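Local coordinates for protein versicolorin reductase (Brucella melitensis, PDB 4NIM) that probably acts as an NAD(P)-dependent oxidoreductase of the short-chain dehydrogenase/reductase family, reducing or oxidising a substrate that is not yet established, at residues A147-S152 and R239-L244; L97-G102 and F129-E134; S153-G158 and A165-K170. All blocks are in the same frame, centred on the assembly; numbering follows the deposited sequence.

Contact 1: residues A147-S152 and R239-L244; sequences AIVNVS and RAIAFL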
loop_
_atom_site.group_PDB
_atom_site.type_symbol
_atom_site.label_atom_id
_atom_site.label_comp_id
_atom_site.label_asym_id
_atom_site.label_seq_id
_atom_site.Cartn_x
_atom_site.Cartn_y
_atom_site.Cartn_z
ATOM N N ALA A 147 3.124 11.547 -4.560
ATOM C CA ALA A 147 2.658 11.121 -3.243
ATOM C C ALA A 147 2.605 9.609 -3.263
ATOM O O ALA A 147 2.127 9.008 -4.228
ATOM C CB ALA A 147 1.311 11.726 -2.889
ATOM N N ILE A 148 3.259 9.016 -2.267
ATOM C CA ILE A 148 3.269 7.585 -2.024
ATOM C C ILE A 148 2.584 7.278 -0.670
ATOM O O ILE A 148 2.823 7.974 0.340
ATOM C CB ILE A 148 4.712 7.084 -2.000
ATOM C CG1 ILE A 148 5.403 7.443 -3.339
ATOM C CG2 ILE A 148 4.758 5.605 -1.737
ATOM C CD1 ILE A 148 6.842 7.008 -3.415
ATOM N N VAL A 149 1.752 6.244 -0.658
ATOM C CA VAL A 149 1.058 5.778 0.572
ATOM C C VAL A 149 1.367 4.294 0.726
ATOM O O VAL A 149 1.053 3.475 -0.138
ATOM C CB VAL A 149 -0.449 6.007 0.567
ATOM C CG1 VAL A 149 -1.081 5.559 1.891
ATOM C CG2 VAL A 149 -0.793 7.468 0.293
ATOM N N ASN A 150 2.094 3.963 1.781
ATOM C CA ASN A 150 2.331 2.584 2.140
ATOM C C ASN A 150 1.278 2.075 3.121
ATOM O O ASN A 150 1.009 2.731 4.144
ATOM C CB ASN A 150 3.719 2.456 2.748
ATOM C CG ASN A 150 4.802 2.770 1.733
ATOM O OD1 ASN A 150 4.620 2.473 0.547
ATOM N ND2 ASN A 150 5.892 3.388 2.169
ATOM N N VAL A 151 0.678 0.936 2.834
ATOM C CA VAL A 151 -0.280 0.357 3.774
ATOM C C VAL A 151 0.497 -0.667 4.629
ATOM O O VAL A 151 0.886 -1.740 4.154
ATOM C CB VAL A 151 -1.441 -0.308 3.090
ATOM C CG1 VAL A 151 -2.421 -0.910 4.128
ATOM C CG2 VAL A 151 -2.207 0.723 2.218
ATOM N N SER A 152 0.760 -0.291 5.865
ATOM C CA SER A 152 1.480 -1.123 6.792
ATOM C C SER A 152 0.469 -1.616 7.840
ATOM O O SER A 152 -0.709 -1.750 7.534
ATOM C CB SER A 152 2.625 -0.353 7.427
ATOM O OG SER A 152 3.414 -1.191 8.244
ATOM N N ARG A 239 -10.563 6.189 2.427
ATOM C CA ARG A 239 -10.684 7.620 2.681
ATOM C C ARG A 239 -9.436 8.199 3.314
ATOM O O ARG A 239 -9.006 9.279 2.947
ATOM C CB ARG A 239 -11.947 7.936 3.489
ATOM C CG ARG A 239 -13.202 7.774 2.614
ATOM C CD ARG A 239 -14.512 8.136 3.317
ATOM N NE ARG A 239 -14.387 7.858 4.736
ATOM C CZ ARG A 239 -15.357 8.002 5.643
ATOM N NH1 ARG A 239 -16.592 8.375 5.276
ATOM N NH2 ARG A 239 -15.071 7.731 6.913
ATOM N N ALA A 240 -8.841 7.466 4.236
ATOM C CA ALA A 240 -7.601 7.903 4.879
ATOM C C ALA A 240 -6.452 7.881 3.874
ATOM O O ALA A 240 -5.604 8.768 3.845
ATOM C CB ALA A 240 -7.307 7.003 6.070
ATOM N N ILE A 241 -6.446 6.876 3.021
ATOM C CA ILE A 241 -5.464 6.809 1.957
ATOM C C ILE A 241 -5.590 8.003 1.025
ATOM O O ILE A 241 -4.571 8.652 0.683
ATOM C CB ILE A 241 -5.583 5.478 1.180
ATOM C CG1 ILE A 241 -5.132 4.298 2.095
ATOM C CG2 ILE A 241 -4.714 5.499 -0.080
ATOM C CD1 ILE A 241 -5.343 2.935 1.478
ATOM N N ALA A 242 -6.811 8.285 0.561
ATOM C CA ALA A 242 -7.027 9.448 -0.263
ATOM C C ALA A 242 -6.516 10.758 0.352
ATOM O O ALA A 242 -5.880 11.587 -0.357
ATOM C CB ALA A 242 -8.499 9.561 -0.654
ATOM N N PHE A 243 -6.752 10.943 1.652
ATOM C CA PHE A 243 -6.236 12.114 2.347
ATOM C C PHE A 243 -4.735 12.219 2.135
ATOM O O PHE A 243 -4.223 13.257 1.697
ATOM C CB PHE A 243 -6.605 12.093 3.839
ATOM C CG PHE A 243 -5.838 13.092 4.698
ATOM C CD1 PHE A 243 -6.150 14.453 4.677
ATOM C CD2 PHE A 243 -4.840 12.658 5.567
ATOM C CE1 PHE A 243 -5.476 15.363 5.482
ATOM C CE2 PHE A 243 -4.157 13.573 6.378
ATOM C CZ PHE A 243 -4.479 14.913 6.339
ATOM N N LEU A 244 -4.032 11.110 2.423
ATOM C CA LEU A 244 -2.591 11.079 2.371
ATOM C C LEU A 244 -2.041 11.184 0.960
ATOM O O LEU A 244 -0.940 11.680 0.791
ATOM C CB LEU A 244 -2.026 9.802 3.008
ATOM C CG LEU A 244 -2.320 9.608 4.493
ATOM C CD1 LEU A 244 -1.904 8.206 4.976
ATOM C CD2 LEU A 244 -1.584 10.678 5.272
HETATM O O HOH W 1 1.459 10.425 1.042
#
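The carbonyl oxygen of L244 is gripped by a water and, more weakly, by S249 OG and R190 NH2. The water ties it to I148 across the contact, donating to L244 O at 2.7 Å and to I148 O at 2.9 Å. It thus bridges two backbone carbonyls that could not bond to each other directly. The rest of the contact is apolar. V149 stands at its centre and turns both methyls to the helix. Its CG2, next to the backbone N, lies 3.8 Å from L244 CB, and the two side chains meet at about a right angle. Its CG1, anti to that N (chi1 -177°), lies between I241 CG2 and L244 CD1, 4.1 Å from each. Here strand 147-152 belongs to the central parallel sheet of the Rossmann fold, and helix 239-244 packs on one face of that sheet. The axes approach to 8.7 Å and run roughly antiparallel, at 149°. Further along the strand, V151 CG2 touches I241 CD1 at 3.9 Å, again nearly at right angles. V151 also packs on L27, and I241 on T31, both from helix 26-37, which covers the same face beside helix 234-245. At the other end A147 sets its CB against the L244 carbonyl.

Contact 2: residues L97-G102 and F129-E134; sequences LVNAAG and FFLIQE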
loop_
_atom_site.group_PDB
_atom_site.type_symbol
_atom_site.label_atom_id
_atom_site.label_comp_id
_atom_site.label_asym_id
_atom_site.label_seq_id
_atom_site.Cartn_x
_atom_site.Cartn_y
_atom_site.Cartn_z
ATOM N N LEU A 97 1.488 6.670 -5.915
ATOM C CA LEU A 97 1.617 5.223 -5.699
ATOM C C LEU A 97 1.006 4.814 -4.349
ATOM O O LEU A 97 1.288 5.428 -3.336
ATOM C CB LEU A 97 3.080 4.759 -5.726
ATOM C CG LEU A 97 3.410 3.330 -5.285
ATOM C CD1 LEU A 97 2.891 2.276 -6.237
ATOM C CD2 LEU A 97 4.908 3.148 -5.063
ATOM N N VAL A 98 0.158 3.805 -4.367
ATOM C CA VAL A 98 -0.447 3.244 -3.156
ATOM C C VAL A 98 -0.052 1.803 -3.110
ATOM O O VAL A 98 -0.447 1.014 -3.983
ATOM C CB VAL A 98 -1.956 3.380 -3.097
ATOM C CG1 VAL A 98 -2.456 2.693 -1.836
ATOM C CG2 VAL A 98 -2.398 4.847 -3.168
ATOM N N ASN A 99 0.819 1.470 -2.141
ATOM C CA ASN A 99 1.201 0.113 -1.889
ATOM C C ASN A 99 0.185 -0.563 -0.931
ATOM O O ASN A 99 0.407 -0.579 0.303
ATOM C CB ASN A 99 2.614 0.061 -1.252
ATOM C CG ASN A 99 3.713 0.341 -2.254
ATOM O OD1 ASN A 99 3.812 -0.375 -3.223
ATOM N ND2 ASN A 99 4.529 1.344 -2.031
ATOM N N ALA A 100 -0.880 -1.132 -1.489
ATOM C CA ALA A 100 -1.936 -1.753 -0.676
ATOM C C ALA A 100 -1.932 -3.245 -0.741
ATOM O O ALA A 100 -2.679 -3.883 -0.006
ATOM C CB ALA A 100 -3.309 -1.203 -1.105
ATOM N N ALA A 101 -1.125 -3.848 -1.592
ATOM C CA ALA A 101 -1.016 -5.286 -1.601
ATOM C C ALA A 101 -0.340 -5.735 -0.294
ATOM O O ALA A 101 0.420 -4.991 0.248
ATOM C CB ALA A 101 -0.165 -5.735 -2.756
ATOM N N GLY A 102 -0.630 -6.934 0.177
ATOM C CA GLY A 102 0.131 -7.512 1.262
ATOM C C GLY A 102 -0.204 -8.961 1.405
ATOM O O GLY A 102 -1.249 -9.384 0.983
ATOM N N PHE A 129 9.548 -1.520 -1.929
ATOM C CA PHE A 129 10.810 -0.920 -2.259
ATOM C C PHE A 129 10.993 -0.636 -3.766
ATOM O O PHE A 129 11.342 0.489 -4.160
ATOM C CB PHE A 129 11.968 -1.767 -1.645
ATOM C CG PHE A 129 13.323 -1.138 -1.756
ATOM C CD1 PHE A 129 14.044 -1.148 -2.958
ATOM C CD2 PHE A 129 13.916 -0.588 -0.627
ATOM C CE1 PHE A 129 15.304 -0.552 -3.035
ATOM C CE2 PHE A 129 15.141 0.012 -0.697
ATOM C CZ PHE A 129 15.866 0.016 -1.881
ATOM N N PHE A 130 10.781 -1.640 -4.606
ATOM C CA PHE A 130 11.060 -1.508 -6.009
ATOM C C PHE A 130 9.937 -0.752 -6.762
ATOM O O PHE A 130 10.232 -0.022 -7.674
ATOM C CB PHE A 130 11.447 -2.855 -6.623
ATOM C CG PHE A 130 12.800 -3.240 -6.220
ATOM C CD1 PHE A 130 13.893 -2.606 -6.803
ATOM C CD2 PHE A 130 13.019 -4.069 -5.157
ATOM C CE1 PHE A 130 15.177 -2.869 -6.350
ATOM C CE2 PHE A 130 14.305 -4.323 -4.699
ATOM C CZ PHE A 130 15.384 -3.737 -5.322
ATOM N N LEU A 131 8.722 -0.802 -6.260
ATOM C CA LEU A 131 7.636 0.071 -6.819
ATOM C C LEU A 131 7.932 1.536 -6.506
ATOM O O LEU A 131 7.777 2.417 -7.354
ATOM C CB LEU A 131 6.285 -0.317 -6.230
ATOM C CG LEU A 131 5.771 -1.665 -6.739
ATOM C CD1 LEU A 131 4.730 -2.218 -5.786
ATOM C CD2 LEU A 131 5.176 -1.445 -8.107
ATOM N N ILE A 132 8.432 1.776 -5.289
ATOM C CA ILE A 132 8.811 3.112 -4.877
ATOM C C ILE A 132 9.982 3.603 -5.731
ATOM O O ILE A 132 9.960 4.742 -6.209
ATOM C CB ILE A 132 9.158 3.167 -3.374
ATOM C CG1 ILE A 132 7.884 3.059 -2.521
ATOM C CG2 ILE A 132 9.855 4.477 -3.011
ATOM C CD1 ILE A 132 8.119 2.702 -1.062
ATOM N N GLN A 133 11.011 2.765 -5.873
ATOM C CA GLN A 133 12.155 3.086 -6.747
ATOM C C GLN A 133 11.665 3.574 -8.117
ATOM O O GLN A 133 12.122 4.618 -8.619
ATOM C CB GLN A 133 13.058 1.881 -6.888
ATOM C CG GLN A 133 14.242 2.037 -7.838
ATOM C CD GLN A 133 15.249 0.936 -7.635
ATOM O OE1 GLN A 133 15.982 0.902 -6.622
ATOM N NE2 GLN A 133 15.318 0.043 -8.579
ATOM N N GLU A 134 10.830 2.776 -8.757
ATOM C CA GLU A 134 10.369 3.127 -10.086
ATOM C C GLU A 134 9.486 4.371 -10.101
ATOM O O GLU A 134 9.543 5.157 -11.049
ATOM C CB GLU A 134 9.633 1.950 -10.756
ATOM C CG GLU A 134 10.531 0.778 -11.088
ATOM C CD GLU A 134 11.700 1.180 -11.963
ATOM O OE1 GLU A 134 11.504 1.824 -12.995
ATOM O OE2 GLU A 134 12.856 0.870 -11.604
#
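L97 and N99, two residues apart on the strand, both send their side chains to the helix but meet it differently. L97 touches the helix through one methyl, CD2. With CG anti to the backbone N (chi1 170°), this CD2 lies 3.7 Å from the carbonyl carbon of L131. The same methyl sits 3.9 Å from L131 CB and 3.9 Å from I132 CG1, so it plugs the join between these two helix residues. N99 brings a flat amide whose two ends have different neighbours. OD1 lies 3.3 Å from L131 CD1, and the two side chains slide past each other in opposite directions. ND2 lies 3.8 Å from I132 CG1, and there the side chains cross at about a right angle. The amide nitrogen also donates to N150 OD1 on the adjoining strand. I132 continues the layer toward I148 and N150, and reaches V180 of helix 164-183.

Strand 97-99 and helix 129-134 run almost exactly antiparallel, at 178°, with their axes 9.7 Å apart. This is the strand-helix half of a beta-alpha-beta crossover. Helix 114-142 leads on to strand 147-153, the parallel neighbour of strand 96-99. The sequence NAAG at 99-102 corresponds to the NNAG motif of classical short-chain dehydrogenases, a motif credited with stabilising the central sheet. The N99 to N150 bond is consistent with that.

No hydrogen bond crosses from strand to helix. Between these segments the helix is met by leucine methyl packing and by van der Waals contact with the N99 amide, which gives an N-H to the next strand. That bond probably fixes the amide flip and keeps OD1 turned to L131.

Contact 3: residues S153-G158 and A165-K170; sequences SMSSMG and AYCASK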
loop_
_atom_site.group_PDB
_atom_site.type_symbol
_atom_site.label_atom_id
_atom_site.label_comp_id
_atom_site.label_asym_id
_atom_site.label_seq_id
_atom_site.Cartn_x
_atom_site.Cartn_y
_atom_site.Cartn_z
ATOM N N SER A 153 0.949 -2.006 9.026
ATOM C CA SER A 153 0.101 -2.702 9.979
ATOM C C SER A 153 0.243 -2.176 11.388
ATOM O O SER A 153 1.308 -1.688 11.777
ATOM C CB SER A 153 0.470 -4.199 9.919
ATOM O OG SER A 153 -0.249 -4.963 10.866
ATOM N N MET A 154 -0.776 -2.397 12.221
ATOM C CA MET A 154 -0.652 -2.151 13.662
ATOM C C MET A 154 0.331 -3.114 14.298
ATOM O O MET A 154 0.759 -2.934 15.418
ATOM C CB MET A 154 -2.004 -2.262 14.389
ATOM C CG MET A 154 -2.936 -1.123 14.048
ATOM S SD MET A 154 -2.385 0.540 14.539
ATOM C CE MET A 154 -2.439 0.478 16.296
ATOM N N SER A 155 0.656 -4.193 13.582
ATOM C CA SER A 155 1.625 -5.169 14.020
ATOM C C SER A 155 3.098 -4.768 13.849
ATOM O O SER A 155 4.020 -5.486 14.324
ATOM C CB SER A 155 1.370 -6.484 13.252
ATOM O OG SER A 155 0.127 -7.029 13.542
ATOM N N SER A 156 3.344 -3.583 13.276
ATOM C CA SER A 156 4.667 -3.239 12.822
ATOM C C SER A 156 5.657 -2.870 13.921
ATOM O O SER A 156 6.845 -2.756 13.653
ATOM C CB SER A 156 4.558 -2.103 11.821
ATOM O OG SER A 156 4.232 -0.904 12.447
ATOM N N MET A 157 5.184 -2.626 15.143
ATOM C CA MET A 157 6.106 -2.346 16.216
ATOM C C MET A 157 6.672 -3.627 16.844
ATOM O O MET A 157 7.787 -3.632 17.312
ATOM C CB MET A 157 5.442 -1.477 17.285
ATOM C CG MET A 157 6.279 -1.348 18.520
ATOM S SD MET A 157 5.592 -0.094 19.627
ATOM C CE MET A 157 5.652 1.370 18.628
ATOM N N GLY A 158 5.882 -4.694 16.895
ATOM C CA GLY A 158 6.292 -5.919 17.545
ATOM C C GLY A 158 5.266 -6.960 17.159
ATOM O O GLY A 158 5.564 -7.871 16.401
ATOM N N ALA A 165 7.091 -13.395 11.240
ATOM C CA ALA A 165 7.798 -12.845 10.088
ATOM C C ALA A 165 6.981 -11.711 9.442
ATOM O O ALA A 165 7.566 -10.691 8.980
ATOM C CB ALA A 165 8.072 -13.931 9.040
ATOM N N TYR A 166 5.674 -11.873 9.467
ATOM C CA TYR A 166 4.749 -10.834 8.933
ATOM C C TYR A 166 4.987 -9.516 9.666
ATOM O O TYR A 166 5.149 -8.470 9.038
ATOM C CB TYR A 166 3.292 -11.243 9.126
ATOM C CG TYR A 166 2.256 -10.142 8.919
ATOM C CD1 TYR A 166 1.743 -9.884 7.707
ATOM C CD2 TYR A 166 1.813 -9.370 10.007
ATOM C CE1 TYR A 166 0.747 -8.895 7.526
ATOM C CE2 TYR A 166 0.907 -8.345 9.859
ATOM C CZ TYR A 166 0.359 -8.135 8.630
ATOM O OH TYR A 166 -0.546 -7.133 8.551
ATOM N N CYS A 167 5.082 -9.581 10.991
ATOM C CA CYS A 167 5.243 -8.346 11.792
ATOM C C CYS A 167 6.563 -7.686 11.414
ATOM O O CYS A 167 6.580 -6.500 11.103
ATOM C CB CYS A 167 5.192 -8.622 13.259
ATOM S SG CYS A 167 3.583 -9.254 13.794
ATOM N N ALA A 168 7.654 -8.469 11.390
ATOM C CA ALA A 168 8.963 -7.929 10.951
ATOM C C ALA A 168 8.949 -7.296 9.558
ATOM O O ALA A 168 9.597 -6.261 9.326
ATOM C CB ALA A 168 10.053 -9.022 11.087
ATOM N N SER A 169 8.253 -7.897 8.595
ATOM C CA SER A 169 8.155 -7.335 7.237
ATOM C C SER A 169 7.506 -5.948 7.222
ATOM O O SER A 169 7.901 -5.098 6.435
ATOM C CB SER A 169 7.416 -8.275 6.260
ATOM O OG SER A 169 6.003 -8.331 6.488
ATOM N N LYS A 170 6.503 -5.745 8.089
ATOM C CA LYS A 170 5.836 -4.438 8.291
ATOM C C LYS A 170 6.689 -3.421 9.049
ATOM O O LYS A 170 6.670 -2.235 8.725
ATOM C CB LYS A 170 4.514 -4.668 8.994
ATOM C CG LYS A 170 3.612 -5.603 8.193
ATOM C CD LYS A 170 3.088 -4.953 6.904
ATOM C CE LYS A 170 2.233 -5.909 6.098
ATOM N NZ LYS A 170 1.478 -5.296 4.917
#
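Residues 153-158, the end of a strand and the loop after it, curl back against helix 165-170, with the CA atoms of S156 and K170 4.8 Å apart. S153 OG accepts from S155 N at 3.0 Å, with an N-H...O angle of 163°, making an ST turn that orients the S153 hydroxyl. This oxygen lies 3.2 Å from Y166 OH, at the edge of the tyrosine ring and near its plane. S155 CB meets the same edge, 3.9 Å from Y166 CE2. K170 CG lies over one face of the Y166 ring, toward its rim, and 3.8 Å from S153 CB. The lysine chain then bends at chi2 (-70°), leading its end away from the loop. C167 packs its CB 3.3 Å from G158 O, and its SG lies 3.6 Å from S155 CB. S156 lays its CB alongside K170 CB while its hydroxyl bonds to D174. S153, Y166 and K170 match the Ser-Tyr-Lys set of short-chain dehydrogenases, the last two in the YxxxK pattern. N124, touching Y166 and K170, fits the family tetrad's asparagine. The close serine and tyrosine hydroxyls are consistent with a catalytic centre, where the ST turn would position the serine.

Contacts 1 and 2 are core contacts on opposite faces of the same sheet. Their strands, 147-153 and 96-99, are neighbours, joined by V149 N to L97 O at 2.8 Å and by an asparagine pair. Both are mainly apolar; contact 1 adds a bridging water, contact 2 a buried amide. Contact 3 starts where strand 147-153 ends. Its centre lies about 14 Å from the centre of the chain, against about 7 Å and 6 Å for the centres of contacts 1 and 2, and it includes an exposed glycine. Its chemistry is richer in hydroxyls, as suits the probable active site. S152 and V151 of contact 1 touch K170 of contact 3, so one strand serves both core and site.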